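Local atomic coordinates of inulin fructotransferase (Bacillus sp. snu-7, PDB entry 2INV), a protein that breaks down the fructan inulin by intramolecular fructosyl transfer, releasing a cyclic di-fructose anhydride. Residues 265-270 / 292-297; 334-339 / 369-374. All blocks are in the same frame, centred on the assembly; numbering follows the deposited sequence.

Contact 1. Residues 265-270 / 292-297; sequences CSVTSN and TANHIR
Asn294 and Asn270 lie alongside each other and point the same way, their amide planes only 7° apart. OD1 of Asn294 takes two N-H groups from Asn270, the side-chain ND2 at 3.1 Å and the backbone N at 3.0 Å, both somewhat tilted from the carbonyl plane. The other end of the amide reaches back along the partner strand: ND2 of Asn294 donates to Val267 O at 2.7 Å in an almost straight bond. Val267 O lies in the plane of the Asn294 amide; ND2 stands above the Val267 carbonyl plane, while the backbone N of Thr292 reaches the same oxygen, at 3.1 Å, from the opposite face. With chi1 of -64° and -62°, Asn270 and Asn294 turn CG away from their own carbonyl carbons, and this shared torsion lets one amide sit in line with the next. This is the asparagine ladder of a right-handed parallel beta-helix: Asn270 repeats the pattern on Asn247 N and Val244 O, and Asn332 OD1 accepts from Asn294 N. An alanine in place of Asn294 would probably leave Asn270 without the acceptor that grips both its N-H groups and Val267 O with one donor fewer, freeing the turn to shift. Ahead of the ladder, Thr268 and Thr292 run side by side. CG2 of Thr292 lies 3.5 Å from OG1 of Thr268, while Thr268 CG2 packs 3.8 Å from Ala293 CB. OG1 of Thr292 instead hydrogen-bonds Ser330 O of its own chain and Asp331 OD2 of the third subunit, and Ser269 OG bonds to Ser269 of both other subunits. Past the turn, His295 N donates to Asn270 O at 3.0 Å, and the ring hydrogen-bonds the backbone O of Glu288 of the second subunit through NE2.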
loop_
_atom_site.group_PDB
_atom_site.type_symbol
_atom_site.label_atom_id
_atom_site.label_comp_id
_atom_site.label_asym_id
_atom_site.label_seq_id
_atom_site.Cartn_x
_atom_site.Cartn_y
_atom_site.Cartn_z
ATOM N N CYS A 265 2.505 -18.371 0.457
ATOM C CA CYS A 265 1.853 -17.071 0.545
ATOM C C CYS A 265 2.631 -16.252 1.556
ATOM O O CYS A 265 3.550 -16.781 2.203
ATOM C CB CYS A 265 0.395 -17.217 0.989
ATOM S SG CYS A 265 -0.629 -18.165 -0.157
ATOM N N SER A 266 2.276 -14.978 1.701
ATOM C CA SER A 266 2.991 -14.134 2.647
ATOM C C SER A 266 2.082 -13.174 3.393
ATOM O O SER A 266 1.286 -12.448 2.783
ATOM C CB SER A 266 4.086 -13.344 1.922
ATOM O OG SER A 266 4.703 -12.419 2.793
ATOM N N VAL A 267 2.208 -13.178 4.717
ATOM C CA VAL A 267 1.425 -12.294 5.565
ATOM C C VAL A 267 2.446 -11.466 6.337
ATOM O O VAL A 267 3.000 -11.911 7.348
ATOM C CB VAL A 267 0.532 -13.109 6.512
ATOM C CG1 VAL A 267 -0.239 -12.192 7.438
ATOM C CG2 VAL A 267 -0.437 -13.952 5.687
ATOM N N THR A 268 2.674 -10.252 5.843
ATOM C CA THR A 268 3.671 -9.356 6.400
ATOM C C THR A 268 3.225 -7.908 6.592
ATOM O O THR A 268 2.396 -7.396 5.838
ATOM C CB THR A 268 4.890 -9.328 5.467
ATOM O OG1 THR A 268 5.258 -10.669 5.119
ATOM C CG2 THR A 268 6.052 -8.611 6.128
ATOM N N SER A 269 3.801 -7.252 7.597
ATOM C CA SER A 269 3.518 -5.843 7.865
ATOM C C SER A 269 2.037 -5.556 8.103
ATOM O O SER A 269 1.467 -4.652 7.497
ATOM C CB SER A 269 4.013 -4.998 6.687
ATOM O OG SER A 269 5.382 -5.247 6.434
ATOM N N ASN A 270 1.416 -6.323 8.991
ATOM C CA ASN A 270 0.006 -6.139 9.301
ATOM C C ASN A 270 -0.214 -5.886 10.780
ATOM O O ASN A 270 0.632 -6.200 11.613
ATOM C CB ASN A 270 -0.806 -7.376 8.893
ATOM C CG ASN A 270 -0.787 -7.622 7.400
ATOM O OD1 ASN A 270 -1.436 -6.913 6.626
ATOM N ND2 ASN A 270 -0.037 -8.634 6.985
ATOM N N THR A 292 5.558 -12.718 8.856
ATOM C CA THR A 292 6.579 -11.925 9.509
ATOM C C THR A 292 6.249 -10.446 9.617
ATOM O O THR A 292 5.407 -9.933 8.879
ATOM C CB THR A 292 7.898 -12.101 8.737
ATOM O OG1 THR A 292 8.991 -11.582 9.497
ATOM C CG2 THR A 292 7.824 -11.378 7.393
ATOM N N ALA A 293 6.930 -9.769 10.538
ATOM C CA ALA A 293 6.744 -8.336 10.746
ATOM C C ALA A 293 5.294 -7.927 11.019
ATOM O O ALA A 293 4.845 -6.874 10.557
ATOM C CB ALA A 293 7.272 -7.574 9.539
ATOM N N ASN A 294 4.573 -8.742 11.781
ATOM C CA ASN A 294 3.179 -8.446 12.107
ATOM C C ASN A 294 3.025 -8.177 13.597
ATOM O O ASN A 294 3.745 -8.748 14.419
ATOM C CB ASN A 294 2.272 -9.633 11.760
ATOM C CG ASN A 294 2.279 -9.967 10.286
ATOM O OD1 ASN A 294 1.739 -9.228 9.459
ATOM N ND2 ASN A 294 2.908 -11.086 9.944
ATOM N N HIS A 295 2.086 -7.306 13.949
ATOM C CA HIS A 295 1.827 -7.041 15.357
ATOM C C HIS A 295 0.577 -7.826 15.693
ATOM O O HIS A 295 -0.497 -7.578 15.145
ATOM C CB HIS A 295 1.586 -5.565 15.642
ATOM C CG HIS A 295 1.638 -5.227 17.099
ATOM N ND1 HIS A 295 0.648 -5.589 17.987
ATOM C CD2 HIS A 295 2.526 -4.491 17.808
ATOM C CE1 HIS A 295 0.919 -5.084 19.177
ATOM N NE2 HIS A 295 2.053 -4.413 19.094
ATOM N N ILE A 296 0.731 -8.780 16.598
ATOM C CA ILE A 296 -0.364 -9.651 16.986
ATOM C C ILE A 296 -0.772 -9.431 18.435
ATOM O O ILE A 296 -0.071 -9.825 19.363
ATOM C CB ILE A 296 0.061 -11.105 16.741
ATOM C CG1 ILE A 296 0.646 -11.202 15.327
ATOM C CG2 ILE A 296 -1.117 -12.049 16.906
ATOM C CD1 ILE A 296 1.422 -12.455 15.047
ATOM N N ARG A 297 -1.916 -8.783 18.613
ATOM C CA ARG A 297 -2.435 -8.468 19.930
ATOM C C ARG A 297 -3.727 -9.190 20.257
ATOM O O ARG A 297 -4.756 -9.011 19.600
ATOM C CB ARG A 297 -2.619 -6.950 20.070
ATOM C CG ARG A 297 -3.827 -6.517 20.897
ATOM C CD ARG A 297 -3.718 -6.973 22.328
ATOM N NE ARG A 297 -3.921 -5.876 23.267
ATOM C CZ ARG A 297 -3.353 -5.812 24.468
ATOM N NH1 ARG A 297 -2.544 -6.787 24.877
ATOM N NH2 ARG A 297 -3.582 -4.768 25.258
HETATM O O HOH W 1 3.052 -4.788 11.377
#

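Contact 2. Residues 334-339 / 369-374; sequences FAYNVP and VSDVAS
Val369 pairs in parallel with Ala335, bonding the residues that flank it: its N donates to Phe334 O at 2.8 Å, and its O accepts Tyr336 N at 2.7 Å. Asp371 N continues the ladder to Tyr336 O at a longer 3.3 Å, as strand 362-370 gives way to a turn; within that turn Ser370 OG donates to Val372 O at 2.7 Å, in the carbonyl plane.

The carboxylate of Asp371 is held more loosely. With chi1 at 62°, Asp371 places CG between its own N and carbonyl carbon, carrying the carboxylate toward 334-339. OD2 receives a weak, long bond from Val338 N, while OD1 stands 2.9 Å from Val338 O, two acceptors with no hydrogen bond between them; this neighbour may raise the carboxylate's affinity for a proton. The Asn337 amide crosses the carboxylate at about a right angle, its plane turned 70° from it.

Round the Tyr336 ring the contacts are mostly apolar. Tyr336 stands on the same face of the sheet as Ser370, and with CG anti to the backbone N (chi1 -179°) its CE1 meets Val372 CG2 at 4.2 Å. CG2 of Val338 rests on one face of the ring, offset toward the rim. The polar exception is Asp371 OD2, at the ring edge, 3.9 Å from CD1.

Tyr336 packs against Gln352 of strand 351-357 and bonds Asp315 through its hydroxyl. The pairing thus joins strands 328-337 and 362-370, neighbouring rungs of the beta-helix, with strand 285-299 on the other edge of 328-337, while Ala335 and Val369 pack against the second subunit.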
loop_
_atom_site.group_PDB
_atom_site.type_symbol
_atom_site.label_atom_id
_atom_site.label_comp_id
_atom_site.label_asym_id
_atom_site.label_seq_id
_atom_site.Cartn_x
_atom_site.Cartn_y
_atom_site.Cartn_z
ATOM N N PHE A 334 4.027 -10.167 19.820
ATOM C CA PHE A 334 2.801 -10.646 20.449
ATOM C C PHE A 334 2.504 -9.924 21.763
ATOM O O PHE A 334 3.279 -10.005 22.714
ATOM C CB PHE A 334 2.884 -12.150 20.741
ATOM C CG PHE A 334 2.985 -13.017 19.515
ATOM C CD1 PHE A 334 4.176 -13.103 18.802
ATOM C CD2 PHE A 334 1.894 -13.765 19.087
ATOM C CE1 PHE A 334 4.287 -13.922 17.686
ATOM C CE2 PHE A 334 1.991 -14.590 17.965
ATOM C CZ PHE A 334 3.185 -14.669 17.268
ATOM N N ALA A 335 1.367 -9.237 21.816
ATOM C CA ALA A 335 0.943 -8.519 23.018
ATOM C C ALA A 335 -0.336 -9.195 23.494
ATOM O O ALA A 335 -1.406 -9.013 22.917
ATOM C CB ALA A 335 0.679 -7.057 22.694
ATOM N N TYR A 336 -0.214 -9.982 24.554
ATOM C CA TYR A 336 -1.344 -10.724 25.088
ATOM C C TYR A 336 -1.776 -10.252 26.475
ATOM O O TYR A 336 -1.023 -10.345 27.452
ATOM C CB TYR A 336 -0.983 -12.214 25.089
ATOM C CG TYR A 336 -2.046 -13.150 25.592
ATOM C CD1 TYR A 336 -2.325 -13.247 26.955
ATOM C CD2 TYR A 336 -2.757 -13.966 24.714
ATOM C CE1 TYR A 336 -3.281 -14.132 27.433
ATOM C CE2 TYR A 336 -3.719 -14.860 25.184
ATOM C CZ TYR A 336 -3.974 -14.937 26.540
ATOM O OH TYR A 336 -4.917 -15.816 27.018
ATOM N N ASN A 337 -3.000 -9.736 26.548
ATOM C CA ASN A 337 -3.563 -9.241 27.804
ATOM C C ASN A 337 -4.959 -9.835 27.988
ATOM O O ASN A 337 -5.942 -9.354 27.407
ATOM C CB ASN A 337 -3.662 -7.716 27.779
ATOM C CG ASN A 337 -3.930 -7.132 29.139
ATOM O OD1 ASN A 337 -4.069 -5.921 29.286
ATOM N ND2 ASN A 337 -3.972 -7.984 30.148
ATOM N N VAL A 338 -5.038 -10.886 28.793
ATOM C CA VAL A 338 -6.299 -11.558 29.035
ATOM C C VAL A 338 -6.437 -11.976 30.498
ATOM O O VAL A 338 -5.522 -12.552 31.086
ATOM C CB VAL A 338 -6.428 -12.807 28.131
ATOM C CG1 VAL A 338 -7.723 -13.558 28.438
ATOM C CG2 VAL A 338 -6.401 -12.391 26.672
ATOM N N PRO A 339 -7.576 -11.637 31.119
ATOM C CA PRO A 339 -7.889 -11.963 32.513
ATOM C C PRO A 339 -7.643 -13.439 32.828
ATOM O O PRO A 339 -8.129 -14.321 32.115
ATOM C CB PRO A 339 -9.365 -11.594 32.614
ATOM C CG PRO A 339 -9.424 -10.346 31.797
ATOM C CD PRO A 339 -8.525 -10.634 30.596
ATOM N N VAL A 369 4.739 -10.528 25.002
ATOM C CA VAL A 369 4.475 -9.697 26.156
ATOM C C VAL A 369 3.126 -10.156 26.645
ATOM O O VAL A 369 2.149 -10.128 25.897
ATOM C CB VAL A 369 4.362 -8.207 25.784
ATOM C CG1 VAL A 369 4.205 -7.374 27.045
ATOM C CG2 VAL A 369 5.575 -7.772 24.989
ATOM N N SER A 370 3.055 -10.582 27.894
ATOM C CA SER A 370 1.778 -11.013 28.409
ATOM C C SER A 370 1.693 -10.825 29.900
ATOM O O SER A 370 2.701 -10.876 30.615
ATOM C CB SER A 370 1.494 -12.472 28.027
ATOM O OG SER A 370 2.408 -13.346 28.646
ATOM N N ASP A 371 0.467 -10.608 30.352
ATOM C CA ASP A 371 0.181 -10.380 31.755
ATOM C C ASP A 371 0.267 -11.672 32.561
ATOM O O ASP A 371 0.275 -11.640 33.799
ATOM C CB ASP A 371 -1.218 -9.780 31.888
ATOM C CG ASP A 371 -2.298 -10.716 31.376
ATOM O OD1 ASP A 371 -3.413 -10.730 31.951
ATOM O OD2 ASP A 371 -2.030 -11.436 30.395
ATOM N N VAL A 372 0.345 -12.801 31.865
ATOM C CA VAL A 372 0.406 -14.073 32.547
ATOM C C VAL A 372 1.502 -14.961 31.999
ATOM O O VAL A 372 2.011 -14.736 30.904
ATOM C CB VAL A 372 -0.932 -14.821 32.423
ATOM C CG1 VAL A 372 -2.049 -14.013 33.037
ATOM C CG2 VAL A 372 -1.232 -15.096 30.953
ATOM N N ALA A 373 1.871 -15.966 32.783
ATOM C CA ALA A 373 2.884 -16.911 32.356
ATOM C C ALA A 373 2.291 -17.485 31.079
ATOM O O ALA A 373 1.133 -17.888 31.058
ATOM C CB ALA A 373 3.066 -18.005 33.400
ATOM N N SER A 374 3.076 -17.508 30.012
ATOM C CA SER A 374 2.592 -18.005 28.733
ATOM C C SER A 374 3.641 -18.817 27.996
ATOM O O SER A 374 4.839 -18.568 28.142
ATOM C CB SER A 374 2.155 -16.818 27.871
ATOM O OG SER A 374 2.100 -17.168 26.497
#

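Contacts 1 and 2 are steps in the same stack of parallel strands, their centres about 19 Å apart, with contact 1 completed along the chain before contact 2 begins. Strand 285-299 hands over to 328-337 directly: Ile296 O lies 2.9 Å from Ala335 N, a probable hydrogen bond, and Arg297 NH1 is 3.2 Å from Ala335 O. Ile296 CD1 also packs on Phe334 CZ at 3.6 Å. Both contacts touch the second subunit. Neither holds a residue of the fructose pockets: the side chains of His295 and Asn337 each remain about 13 Å from a bound fructose. A phosphonate sits about 5 Å from the Ser269 side chain in contact 1.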